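PDB 4H3W: DUF4621 domain-containing protein from Parabacteroides distasonis, which is of unknown function but is probably a secreted protein, folded into two beta-barrel domains. Local coordinates for residues A47-Y52 / A196-L201; A93-H98 / T202-F207; D111-I116 / S128-L133; M243-S248 / L299-R304. One frame throughout, in Å; residues are numbered along the deposited sequence.

Four contacts sample an elongated chain of two beta-barrel domains, for which no active site or ligand is known. Contact 1 pairs two strands, probably of one barrel, and contact 2 takes over where its second strand ends; their centres are about 11 Å apart, and Glu198 N reaches His98 O at 2.9 Å. Contact 2 also touches contact 4, probably in the other barrel, with centres about 13 Å apart and Phe207 O 3.1 Å from Gly303 N. Residues 202-207 thus connect the sheet of contact 1 to that of contact 4. Contact 3 is a separate hairpin, whose segments fall between 93-98 and 202-207 in the chain; its centre is about 35 Å from that of contact 4.

Contact 1: residues A47-Y52 / A196-L201; sequences AYVMIY and AVELPL
Val49 and Glu198 make the tightest side-chain contact between strands 47-52 and 196-200, with Val49 CG1 only 3.3 Å from Glu198 CG. Glu198 carries CG opposite its backbone N (chi1 -176°), which lays the extended chain across Val49 and alongside Ile51, whose CD1 lies 4.1 Å from Glu198 OE1. This face, completed by Pro200 against Val49 CG2, is the more open one, since Ile51, Glu198 and Pro200 are all partly exposed. With an alanine here, Val49 CG1 would probably lose the aliphatic cover now given by CG and CD, leaving a gap beside Ile51.

The other face is more deeply buried and mainly apolar in its contacts. Met50, present as selenomethionine, bends at chi3 (-69°) so that CE touches both Leu199 CB and Leu201 CD2, the latter at 3.7 Å. Leu201 CD1 also meets Tyr48 CB, while the side chains of Tyr52 and Val197 meet more loosely, their CB atoms 4.4 Å apart. The phenol of Tyr52 leaves the contact to bond Asp81.

Five backbone hydrogen bonds stitch the strands together, from Val197 N to Tyr52 O at 2.8 Å through to Leu201 N to Tyr48 O. Strands 41-44 and 98-100 flank the pair, making it the middle of an antiparallel sheet with one more buried and one more open side, as in a beta barrel.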
loop_
_atom_site.group_PDB
_atom_site.type_symbol
_atom_site.label_atom_id
_atom_site.label_comp_id
_atom_site.label_asym_id
_atom_site.label_seq_id
_atom_site.Cartn_x
_atom_site.Cartn_y
_atom_site.Cartn_z
ATOM N N ALA A 47 6.867 11.831 3.656
ATOM C CA ALA A 47 6.424 10.603 3.021
ATOM C C ALA A 47 5.976 9.591 4.062
ATOM O O ALA A 47 6.606 9.455 5.102
ATOM C CB ALA A 47 7.554 10.027 2.168
ATOM N N TYR A 48 4.915 8.861 3.762
ATOM C CA TYR A 48 4.433 7.812 4.655
ATOM C C TYR A 48 5.307 6.549 4.557
ATOM O O TYR A 48 5.554 5.998 3.477
ATOM C CB TYR A 48 2.984 7.461 4.362
ATOM C CG TYR A 48 1.971 8.514 4.748
ATOM C CD1 TYR A 48 1.864 8.969 6.064
ATOM C CD2 TYR A 48 1.086 9.034 3.803
ATOM C CE1 TYR A 48 0.911 9.935 6.414
ATOM C CE2 TYR A 48 0.131 9.979 4.144
ATOM C CZ TYR A 48 0.033 10.421 5.443
ATOM O OH TYR A 48 -0.911 11.362 5.755
ATOM N N VAL A 49 5.755 6.092 5.710
ATOM C CA VAL A 49 6.561 4.908 5.806
ATOM C C VAL A 49 6.158 4.049 7.001
ATOM O O VAL A 49 6.045 4.575 8.109
ATOM C CB VAL A 49 8.026 5.339 5.971
ATOM C CG1 VAL A 49 8.930 4.130 6.140
ATOM C CG2 VAL A 49 8.457 6.172 4.769
HETATM N N MSE A 50 5.950 2.740 6.815
HETATM C CA MSE A 50 5.695 1.866 7.984
HETATM C C MSE A 50 7.004 1.344 8.536
HETATM O O MSE A 50 7.860 0.868 7.774
HETATM C CB MSE A 50 4.811 0.704 7.592
HETATM C CG MSE A 50 3.430 1.195 7.249
HETATM SE SE MSE A 50 2.328 -0.271 6.519
HETATM C CE MSE A 50 3.192 -0.578 4.798
ATOM N N ILE A 51 7.201 1.434 9.860
ATOM C CA ILE A 51 8.431 0.993 10.480
ATOM C C ILE A 51 8.110 0.035 11.628
ATOM O O ILE A 51 7.250 0.325 12.446
ATOM C CB ILE A 51 9.264 2.183 11.009
ATOM C CG1 ILE A 51 9.710 3.060 9.828
ATOM C CG2 ILE A 51 10.462 1.702 11.817
ATOM C CD1 ILE A 51 10.675 4.181 10.175
ATOM N N TYR A 52 8.780 -1.112 11.644
ATOM C CA TYR A 52 8.756 -2.052 12.765
ATOM C C TYR A 52 10.172 -2.237 13.224
ATOM O O TYR A 52 10.991 -2.726 12.450
ATOM C CB TYR A 52 8.140 -3.392 12.349
ATOM C CG TYR A 52 6.727 -3.263 11.835
ATOM C CD1 TYR A 52 6.475 -3.041 10.483
ATOM C CD2 TYR A 52 5.655 -3.356 12.700
ATOM C CE1 TYR A 52 5.189 -2.893 10.020
ATOM C CE2 TYR A 52 4.371 -3.205 12.249
ATOM C CZ TYR A 52 4.147 -2.991 10.898
ATOM O OH TYR A 52 2.856 -2.859 10.448
ATOM N N ALA A 196 15.296 -3.110 11.993
ATOM C CA ALA A 196 14.329 -2.156 11.553
ATOM C C ALA A 196 13.839 -2.637 10.183
ATOM O O ALA A 196 14.658 -2.896 9.319
ATOM C CB ALA A 196 14.940 -0.766 11.465
ATOM N N VAL A 197 12.547 -2.915 10.085
ATOM C CA VAL A 197 11.875 -3.242 8.838
ATOM C C VAL A 197 11.189 -1.969 8.432
ATOM O O VAL A 197 10.379 -1.445 9.183
ATOM C CB VAL A 197 10.870 -4.386 9.021
ATOM C CG1 VAL A 197 10.095 -4.686 7.715
ATOM C CG2 VAL A 197 11.591 -5.626 9.537
ATOM N N GLU A 198 11.544 -1.435 7.265
ATOM C CA GLU A 198 10.984 -0.193 6.795
ATOM C C GLU A 198 10.272 -0.423 5.472
ATOM O O GLU A 198 10.855 -0.975 4.539
ATOM C CB GLU A 198 12.091 0.850 6.666
ATOM C CG GLU A 198 11.553 2.198 6.264
ATOM C CD GLU A 198 12.566 3.338 6.358
ATOM O OE1 GLU A 198 13.418 3.354 7.286
ATOM O OE2 GLU A 198 12.483 4.223 5.482
ATOM N N LEU A 199 9.001 -0.040 5.425
ATOM C CA LEU A 199 8.146 -0.245 4.248
ATOM C C LEU A 199 7.624 1.111 3.767
ATOM O O LEU A 199 6.542 1.569 4.174
ATOM C CB LEU A 199 7.009 -1.217 4.556
ATOM C CG LEU A 199 7.330 -2.554 5.246
ATOM C CD1 LEU A 199 6.051 -3.307 5.563
ATOM C CD2 LEU A 199 8.271 -3.456 4.448
ATOM N N PRO A 200 8.404 1.795 2.942
ATOM C CA PRO A 200 7.994 3.098 2.420
ATOM C C PRO A 200 6.896 2.928 1.389
ATOM O O PRO A 200 7.021 2.084 0.494
ATOM C CB PRO A 200 9.260 3.649 1.747
ATOM C CG PRO A 200 10.377 2.766 2.181
ATOM C CD PRO A 200 9.755 1.429 2.489
ATOM N N LEU A 201 5.860 3.748 1.493
ATOM C CA LEU A 201 4.733 3.623 0.623
ATOM C C LEU A 201 5.035 4.336 -0.698
ATOM O O LEU A 201 4.431 5.361 -1.015
ATOM C CB LEU A 201 3.439 4.140 1.307
ATOM C CG LEU A 201 3.029 3.289 2.519
ATOM C CD1 LEU A 201 1.840 3.850 3.268
ATOM C CD2 LEU A 201 2.706 1.874 2.077
#

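Contact 2: residues A93-H98 / T202-F207; sequences ALTNPH and TPAPEF
The Phe207 ring turns its edge to Ala93, with Ala93 O near the ring plane and 3.9 Å from CD2. The ring of Phe245, probably of the other barrel, meets it with the planes about 30° apart. The imidazole of His98 is likewise engaged at its edge: ND1 donates to Asn96 O, which lies almost in the ring plane at 2.8 Å, while Trp141 stacks on the ring.

Two irregular segments meet here, one of them the connection that appears to join the two barrels. Residues 204-207 form a type I beta turn, closed by Phe207 N bonding Ala204 O, and the chain continues from it into strand 208-215. Ala93 CB is directed into this turn and touches Phe207 N at 3.5 Å and Glu206 CB at 3.8 Å. Such close approach suits a methyl group, and it buries Ala93 against backbone as much as against side chains. Ala204 CB answers from the other segment, 4.1 Å from Ala93 CB.

Leu94 and Pro203 form a single backbone bridge, the only one between the segments. Leu94 keeps CB and CD2 near Thr202 O and also packs on Leu199, tying the segment to the strand that precedes the connection. Thr95 N donates to Thr202 O at 3.0 Å. The Thr95 hydroxyl can add a longer bond to the same oxygen, though Thr95 occurs in two conformers and this one is therefore doubtful. At the other end of the bridge, Ala204 N approaches Ala93 O at 2.9 Å in a nearly straight bond (174°), yet from 43° above the carbonyl plane.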
loop_
_atom_site.group_PDB
_atom_site.type_symbol
_atom_site.label_atom_id
_atom_site.label_comp_id
_atom_site.label_asym_id
_atom_site.label_seq_id
_atom_site.Cartn_x
_atom_site.Cartn_y
_atom_site.Cartn_z
ATOM N N ALA A 93 3.030 -4.033 -3.386
ATOM C CA ALA A 93 4.293 -4.032 -4.134
ATOM C C ALA A 93 4.916 -2.646 -4.015
ATOM O O ALA A 93 4.327 -1.649 -4.472
ATOM C CB ALA A 93 4.042 -4.369 -5.582
ATOM N N LEU A 94 6.066 -2.594 -3.346
ATOM C CA LEU A 94 6.750 -1.389 -2.995
ATOM C C LEU A 94 8.114 -1.385 -3.623
ATOM O O LEU A 94 8.714 -2.441 -3.906
ATOM C CB LEU A 94 6.906 -1.242 -1.447
ATOM C CG LEU A 94 5.614 -1.368 -0.644
ATOM C CD1 LEU A 94 5.855 -1.327 0.859
ATOM C CD2 LEU A 94 4.677 -0.250 -1.076
ATOM N N THR A 95 8.615 -0.192 -3.877
ATOM C CA THR A 95 9.867 0.005 -4.580
ATOM C C THR A 95 11.081 -0.352 -3.748
ATOM O O THR A 95 12.102 -0.820 -4.266
ATOM C CB THR A 95 9.968 1.489 -5.010
ATOM O OG1 THR A 95 8.884 1.774 -5.914
ATOM C CG2 THR A 95 11.293 1.790 -5.688
ATOM N N ASN A 96 10.993 -0.075 -2.453
ATOM C CA ASN A 96 12.200 -0.216 -1.616
ATOM C C ASN A 96 11.940 -0.557 -0.147
ATOM O O ASN A 96 12.459 0.111 0.784
ATOM C CB ASN A 96 13.042 1.053 -1.737
ATOM C CG ASN A 96 14.452 0.882 -1.190
ATOM O OD1 ASN A 96 15.063 -0.180 -1.294
ATOM N ND2 ASN A 96 14.996 1.962 -0.647
ATOM N N PRO A 97 11.203 -1.635 0.075
ATOM C CA PRO A 97 11.139 -2.192 1.411
ATOM C C PRO A 97 12.514 -2.707 1.726
ATOM O O PRO A 97 13.203 -3.193 0.823
ATOM C CB PRO A 97 10.161 -3.357 1.269
ATOM C CG PRO A 97 10.411 -3.840 -0.126
ATOM C CD PRO A 97 10.729 -2.617 -0.936
ATOM N N HIS A 98 12.973 -2.494 2.969
ATOM C CA HIS A 98 14.285 -2.950 3.362
ATOM C C HIS A 98 14.303 -3.260 4.843
ATOM O O HIS A 98 13.400 -2.874 5.599
ATOM C CB HIS A 98 15.354 -1.911 3.018
ATOM C CG HIS A 98 15.071 -0.545 3.559
ATOM N ND1 HIS A 98 14.217 0.336 2.934
ATOM C CD2 HIS A 98 15.555 0.106 4.643
ATOM C CE1 HIS A 98 14.159 1.462 3.619
ATOM N NE2 HIS A 98 14.952 1.346 4.674
ATOM N N THR A 202 5.981 3.752 -1.448
ATOM C CA THR A 202 6.293 4.115 -2.819
ATOM C C THR A 202 5.854 2.945 -3.666
ATOM O O THR A 202 6.545 1.922 -3.698
ATOM C CB THR A 202 7.793 4.393 -3.010
ATOM O OG1 THR A 202 8.152 5.490 -2.216
ATOM C CG2 THR A 202 8.133 4.789 -4.429
ATOM N N PRO A 203 4.668 3.018 -4.266
ATOM C CA PRO A 203 4.197 1.841 -5.043
ATOM C C PRO A 203 5.105 1.468 -6.230
ATOM O O PRO A 203 5.662 2.350 -6.867
ATOM C CB PRO A 203 2.841 2.285 -5.578
ATOM C CG PRO A 203 2.422 3.382 -4.600
ATOM C CD PRO A 203 3.674 4.100 -4.239
ATOM N N ALA A 204 5.241 0.181 -6.466
ATOM C CA ALA A 204 5.906 -0.396 -7.619
ATOM C C ALA A 204 4.845 -0.745 -8.656
ATOM O O ALA A 204 3.665 -0.718 -8.328
ATOM C CB ALA A 204 6.674 -1.643 -7.196
ATOM N N PRO A 205 5.248 -1.087 -9.882
ATOM C CA PRO A 205 4.258 -1.408 -10.951
ATOM C C PRO A 205 3.201 -2.442 -10.575
ATOM O O PRO A 205 2.058 -2.313 -11.010
ATOM C CB PRO A 205 5.155 -1.912 -12.111
ATOM C CG PRO A 205 6.469 -1.224 -11.880
ATOM C CD PRO A 205 6.631 -1.088 -10.394
ATOM N N GLU A 206 3.533 -3.452 -9.775
ATOM C CA GLU A 206 2.559 -4.486 -9.424
ATOM C C GLU A 206 1.588 -4.093 -8.295
ATOM O O GLU A 206 0.702 -4.873 -7.902
ATOM C CB GLU A 206 3.253 -5.776 -9.012
ATOM C CG GLU A 206 3.888 -6.541 -10.168
ATOM C CD GLU A 206 4.472 -7.876 -9.698
ATOM O OE1 GLU A 206 3.711 -8.766 -9.228
ATOM O OE2 GLU A 206 5.697 -8.036 -9.782
ATOM N N PHE A 207 1.722 -2.895 -7.771
ATOM C CA PHE A 207 0.843 -2.459 -6.693
ATOM C C PHE A 207 -0.604 -2.485 -7.188
ATOM O O PHE A 207 -0.877 -2.089 -8.291
ATOM C CB PHE A 207 1.224 -1.060 -6.185
ATOM C CG PHE A 207 0.291 -0.542 -5.149
ATOM C CD1 PHE A 207 -0.872 0.115 -5.500
ATOM C CD2 PHE A 207 0.546 -0.734 -3.808
ATOM C CE1 PHE A 207 -1.740 0.599 -4.538
ATOM C CE2 PHE A 207 -0.325 -0.256 -2.836
ATOM C CZ PHE A 207 -1.487 0.383 -3.199
#

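Contact 3: residues D111-I116 / S128-L133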
loop_
_atom_site.group_PDB
_atom_site.type_symbol
_atom_site.label_atom_id
_atom_site.label_comp_id
_atom_site.label_asym_id
_atom_site.label_seq_id
_atom_site.Cartn_x
_atom_site.Cartn_y
_atom_site.Cartn_z
ATOM N N ASP A 111 30.349 -15.169 9.598
ATOM C CA ASP A 111 29.594 -15.341 8.367
ATOM C C ASP A 111 28.206 -15.792 8.733
ATOM O O ASP A 111 28.027 -16.845 9.368
ATOM C CB ASP A 111 30.287 -16.343 7.451
ATOM C CG ASP A 111 31.687 -15.896 7.071
ATOM O OD1 ASP A 111 31.987 -14.678 7.197
ATOM O OD2 ASP A 111 32.469 -16.761 6.646
ATOM N N CYS A 112 27.232 -14.990 8.302
ATOM C CA CYS A 112 25.866 -15.091 8.735
ATOM C C CYS A 112 24.887 -15.174 7.569
ATOM O O CYS A 112 25.237 -14.897 6.422
ATOM C CB CYS A 112 25.509 -13.863 9.582
ATOM S SG CYS A 112 26.311 -13.828 11.185
ATOM N N SER A 113 23.661 -15.578 7.886
ATOM C CA SER A 113 22.512 -15.500 6.966
ATOM C C SER A 113 21.306 -14.990 7.707
ATOM O O SER A 113 21.065 -15.403 8.844
ATOM C CB SER A 113 22.144 -16.859 6.380
ATOM O OG SER A 113 23.197 -17.402 5.613
ATOM N N LEU A 114 20.557 -14.079 7.097
ATOM C CA LEU A 114 19.283 -13.668 7.653
ATOM C C LEU A 114 18.127 -14.206 6.811
ATOM O O LEU A 114 18.006 -13.865 5.644
ATOM C CB LEU A 114 19.170 -12.144 7.731
ATOM C CG LEU A 114 17.958 -11.640 8.516
ATOM C CD1 LEU A 114 18.119 -11.975 9.992
ATOM C CD2 LEU A 114 17.779 -10.155 8.312
ATOM N N SER A 115 17.294 -15.041 7.431
ATOM C CA SER A 115 16.046 -15.486 6.866
ATOM C C SER A 115 14.946 -14.530 7.261
ATOM O O SER A 115 14.793 -14.164 8.434
ATOM C CB SER A 115 15.695 -16.906 7.336
ATOM O OG SER A 115 14.377 -17.247 6.945
ATOM N N ILE A 116 14.195 -14.116 6.249
ATOM C CA ILE A 116 13.065 -13.217 6.386
ATOM C C ILE A 116 11.832 -13.911 5.825
ATOM O O ILE A 116 11.758 -14.161 4.631
ATOM C CB ILE A 116 13.290 -11.926 5.611
ATOM C CG1 ILE A 116 14.623 -11.296 6.038
ATOM C CG2 ILE A 116 12.135 -10.943 5.823
ATOM C CD1 ILE A 116 15.369 -10.640 4.891
ATOM N N SER A 128 16.306 -15.013 1.901
ATOM C CA SER A 128 17.467 -15.069 2.745
ATOM C C SER A 128 18.570 -14.255 2.113
ATOM O O SER A 128 18.672 -14.202 0.891
ATOM C CB SER A 128 17.907 -16.517 2.887
ATOM O OG SER A 128 18.726 -16.701 4.029
ATOM N N SER A 129 19.368 -13.592 2.944
ATOM C CA SER A 129 20.579 -12.882 2.490
ATOM C C SER A 129 21.790 -13.265 3.350
ATOM O O SER A 129 21.652 -13.464 4.549
ATOM C CB SER A 129 20.371 -11.363 2.535
ATOM O OG SER A 129 19.383 -10.929 1.613
ATOM N N ASP A 130 22.973 -13.321 2.729
ATOM C CA ASP A 130 24.235 -13.653 3.406
ATOM C C ASP A 130 25.119 -12.425 3.590
ATOM O O ASP A 130 25.128 -11.522 2.746
ATOM C CB ASP A 130 25.056 -14.666 2.611
ATOM C CG ASP A 130 24.385 -16.043 2.484
ATOM O OD1 ASP A 130 23.462 -16.351 3.269
ATOM O OD2 ASP A 130 24.827 -16.830 1.606
ATOM N N PHE A 131 25.867 -12.404 4.684
ATOM C CA PHE A 131 26.751 -11.283 4.989
ATOM C C PHE A 131 27.659 -11.679 6.120
ATOM O O PHE A 131 27.415 -12.667 6.799
ATOM C CB PHE A 131 25.960 -10.025 5.382
ATOM C CG PHE A 131 24.902 -10.290 6.407
ATOM C CD1 PHE A 131 25.205 -10.292 7.759
ATOM C CD2 PHE A 131 23.602 -10.573 6.006
ATOM C CE1 PHE A 131 24.227 -10.565 8.703
ATOM C CE2 PHE A 131 22.617 -10.838 6.938
ATOM C CZ PHE A 131 22.935 -10.828 8.293
ATOM N N THR A 132 28.690 -10.875 6.348
ATOM C CA THR A 132 29.588 -11.068 7.471
ATOM C C THR A 132 29.411 -9.932 8.467
ATOM O O THR A 132 29.362 -8.766 8.091
ATOM C CB THR A 132 31.041 -11.148 6.987
ATOM O OG1 THR A 132 31.169 -12.301 6.146
ATOM C CG2 THR A 132 32.007 -11.265 8.148
ATOM N N LEU A 133 29.230 -10.297 9.729
ATOM C CA LEU A 133 29.174 -9.336 10.800
ATOM C C LEU A 133 30.554 -9.270 11.408
ATOM O O LEU A 133 31.040 -10.283 11.915
ATOM C CB LEU A 133 28.178 -9.744 11.875
ATOM C CG LEU A 133 26.689 -9.633 11.536
ATOM C CD1 LEU A 133 25.848 -10.012 12.751
ATOM C CD2 LEU A 133 26.371 -8.232 11.056
#
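Phe131 sets its ring against the CB atoms of Cys112 and Leu114, with CE1 3.6 Å from Cys112 CB and CE2 3.8 Å from Leu114 CB. These strands, 109-117 and 126-134, form a beta hairpin, and the ring bridges two successive buried side chains of its first arm. Leu114 CB lies at the ring edge, near its plane, whereas Cys112 CB comes in obliquely. The first torsion of Phe131 (chi1 48°) puts CG between the backbone N and the carbonyl carbon, a crowded position that leans the ring toward strand 111-116. Leu133 CD1 extends this apolar face by reaching Cys112 SG at 4.2 Å. Leu175 of the adjacent strand 172-177, together with Ile140 and Ile142, packs around the phenylalanine, which is consistent with this side of the hairpin facing the interior of the barrel.

Antiparallel backbone bonds hold the two arms in register. Cys112 and Phe131 are joined by a pair of reciprocal N-H...O bonds, as are Leu114 and Ser129, with the bond from Leu114 N to Ser129 O measuring 2.8 Å. The hydroxyl of Ser129 looks instead to Asn157.

The opposite face is polar and carries Asp111, Ser113, Ser115, Ser128, Asp130 and Thr132. Two of its three cross-strand pairs match a hydroxyl donor to a carboxylate: Thr132 OG1 donates to Asp111 OD1 at 2.7 Å, the two side chains lying alongside each other. Two residues along, Ser113 OG gives its proton to Asp130 OD1 at 2.6 Å, meeting the oxygen from 42° above the carboxylate plane.

Contact 4: residues M243-S248 / L299-R304; sequences MPFDMS and LHLTGR
Asp246 and Arg304 form a salt bridge in which NE donates to OD1 at 2.9 Å. The approach is far from coplanar, with NE 59° out of the carboxylate plane and the two flat groups turned 50° apart. Arg304 stretches out from CG to NE, bringing one face of its guanidinium over Phe245 N and the adjoining Pro244 backbone.

Waters fill in the polar shell. One links Met243 O to Arg304 NH1, another joins Pro244 O to Arg304 N, and a third bonds Asp246 OD2, Thr302 OG1 and Gly303 O, the first of these at 2.7 Å. Farther out, Glu308 makes a second salt bridge to Arg304 NH1. A leucine in place of Arg304 would probably leave Asp246 OD1 without its charged mate and Glu308 without this partner.

Behind the ion pair, strands 246-248 and 299-302 run antiparallel, with Asp246 N bonded to Thr302 O and Ser248 exchanging backbone bonds with His300. On the buried face, Leu301 CD1 sits squarely over the Phe245 ring in a CH-pi contact, 4.1 Å from the centroid. Its other methyl, CD2, packs against CG of the selenomethionine Met247 at 3.8 Å.

Asp246 thus holds a buried carboxylate beside the pairing with Thr302, met at OD1 by the guanidinium and a weak bond from Gly272 N and at OD2 by a water, which would be expected to favour its ionised form.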
loop_
_atom_site.group_PDB
_atom_site.type_symbol
_atom_site.label_atom_id
_atom_site.label_comp_id
_atom_site.label_asym_id
_atom_site.label_seq_id
_atom_site.Cartn_x
_atom_site.Cartn_y
_atom_site.Cartn_z
HETATM N N MSE A 243 -1.623 11.841 -6.302
HETATM C CA MSE A 243 -1.150 10.640 -5.647
HETATM C C MSE A 243 -0.428 9.754 -6.645
HETATM O O MSE A 243 -0.705 9.802 -7.839
HETATM C CB MSE A 243 -2.333 9.870 -5.059
HETATM C CG MSE A 243 -2.885 10.589 -3.831
HETATM SE SE MSE A 243 -4.392 9.551 -3.068
HETATM C CE MSE A 243 -5.404 11.176 -2.612
ATOM N N PRO A 244 0.468 8.890 -6.160
ATOM C CA PRO A 244 1.301 8.040 -7.032
ATOM C C PRO A 244 0.631 6.717 -7.428
ATOM O O PRO A 244 1.226 5.654 -7.247
ATOM C CB PRO A 244 2.513 7.784 -6.136
ATOM C CG PRO A 244 1.897 7.657 -4.764
ATOM C CD PRO A 244 0.821 8.707 -4.739
ATOM N N PHE A 245 -0.625 6.782 -7.884
ATOM C CA PHE A 245 -1.368 5.669 -8.380
ATOM C C PHE A 245 -2.031 6.084 -9.659
ATOM O O PHE A 245 -2.517 7.202 -9.760
ATOM C CB PHE A 245 -2.543 5.256 -7.462
ATOM C CG PHE A 245 -2.227 5.178 -6.016
ATOM C CD1 PHE A 245 -1.478 4.141 -5.518
ATOM C CD2 PHE A 245 -2.752 6.119 -5.140
ATOM C CE1 PHE A 245 -1.221 4.049 -4.128
ATOM C CE2 PHE A 245 -2.492 6.053 -3.781
ATOM C CZ PHE A 245 -1.727 5.025 -3.272
ATOM N N ASP A 246 -2.105 5.179 -10.625
ATOM C CA ASP A 246 -3.064 5.313 -11.711
ATOM C C ASP A 246 -4.434 4.824 -11.210
ATOM O O ASP A 246 -4.498 4.041 -10.277
ATOM C CB ASP A 246 -2.639 4.507 -12.920
ATOM C CG ASP A 246 -1.447 5.093 -13.632
ATOM O OD1 ASP A 246 -1.208 6.330 -13.601
ATOM O OD2 ASP A 246 -0.729 4.282 -14.223
HETATM N N MSE A 247 -5.530 5.313 -11.778
HETATM C CA MSE A 247 -6.863 4.933 -11.293
HETATM C C MSE A 247 -7.713 4.499 -12.452
HETATM O O MSE A 247 -7.681 5.100 -13.530
HETATM C CB MSE A 247 -7.545 6.103 -10.592
HETATM C CG MSE A 247 -6.650 6.664 -9.494
HETATM SE SE MSE A 247 -7.604 8.161 -8.630
HETATM C CE MSE A 247 -6.456 8.334 -7.006
ATOM N N SER A 248 -8.450 3.419 -12.247
ATOM C CA SER A 248 -9.545 3.025 -13.095
ATOM C C SER A 248 -10.788 3.240 -12.247
ATOM O O SER A 248 -10.974 2.571 -11.199
ATOM C CB SER A 248 -9.417 1.571 -13.545
ATOM O OG SER A 248 -10.518 1.230 -14.354
ATOM N N LEU A 299 -12.243 3.281 -6.799
ATOM C CA LEU A 299 -10.974 3.658 -7.390
ATOM C C LEU A 299 -10.058 2.451 -7.390
ATOM O O LEU A 299 -9.524 2.067 -6.347
ATOM C CB LEU A 299 -10.357 4.811 -6.622
ATOM C CG LEU A 299 -11.215 6.032 -6.304
ATOM C CD1 LEU A 299 -10.419 7.030 -5.472
ATOM C CD2 LEU A 299 -11.724 6.679 -7.571
ATOM N N HIS A 300 -9.898 1.839 -8.552
ATOM C CA HIS A 300 -8.986 0.710 -8.746
ATOM C C HIS A 300 -7.565 1.263 -8.978
ATOM O O HIS A 300 -7.260 1.840 -10.042
ATOM C CB HIS A 300 -9.532 -0.188 -9.874
ATOM C CG HIS A 300 -10.933 -0.680 -9.612
ATOM N ND1 HIS A 300 -11.206 -1.920 -9.065
ATOM C CD2 HIS A 300 -12.144 -0.080 -9.791
ATOM C CE1 HIS A 300 -12.512 -2.077 -8.951
ATOM N NE2 HIS A 300 -13.105 -0.970 -9.369
ATOM N N LEU A 301 -6.734 1.200 -7.936
ATOM C CA LEU A 301 -5.405 1.828 -7.920
ATOM C C LEU A 301 -4.352 0.869 -8.388
ATOM O O LEU A 301 -4.351 -0.304 -8.011
ATOM C CB LEU A 301 -5.046 2.306 -6.500
ATOM C CG LEU A 301 -6.104 3.069 -5.741
ATOM C CD1 LEU A 301 -5.630 3.307 -4.319
ATOM C CD2 LEU A 301 -6.420 4.376 -6.431
ATOM N N THR A 302 -3.464 1.341 -9.233
ATOM C CA THR A 302 -2.360 0.521 -9.709
ATOM C C THR A 302 -1.083 1.320 -9.702
ATOM O O THR A 302 -1.077 2.546 -9.840
ATOM C CB THR A 302 -2.622 -0.022 -11.133
ATOM O OG1 THR A 302 -2.960 1.065 -12.000
ATOM C CG2 THR A 302 -3.751 -1.054 -11.132
ATOM N N GLY A 303 0.014 0.614 -9.495
ATOM C CA GLY A 303 1.311 1.218 -9.454
ATOM C C GLY A 303 1.823 1.721 -10.766
ATOM O O GLY A 303 1.433 1.227 -11.832
ATOM N N ARG A 304 2.712 2.697 -10.688
ATOM C CA ARG A 304 3.414 3.240 -11.862
ATOM C C ARG A 304 4.865 2.808 -11.814
ATOM O O ARG A 304 5.232 2.113 -10.875
ATOM C CB ARG A 304 3.345 4.750 -11.865
ATOM C CG ARG A 304 1.916 5.305 -11.774
ATOM C CD ARG A 304 1.948 6.805 -11.542
ATOM N NE ARG A 304 0.623 7.425 -11.660
ATOM C CZ ARG A 304 0.330 8.655 -11.242
ATOM N NH1 ARG A 304 1.243 9.407 -10.659
ATOM N NH2 ARG A 304 -0.900 9.136 -11.405
HETATM O O HOH W 1 -0.450 11.753 -9.877
HETATM O O HOH W 2 3.100 4.313 -8.407
HETATM O O HOH W 3 -0.664 1.629 -13.562
#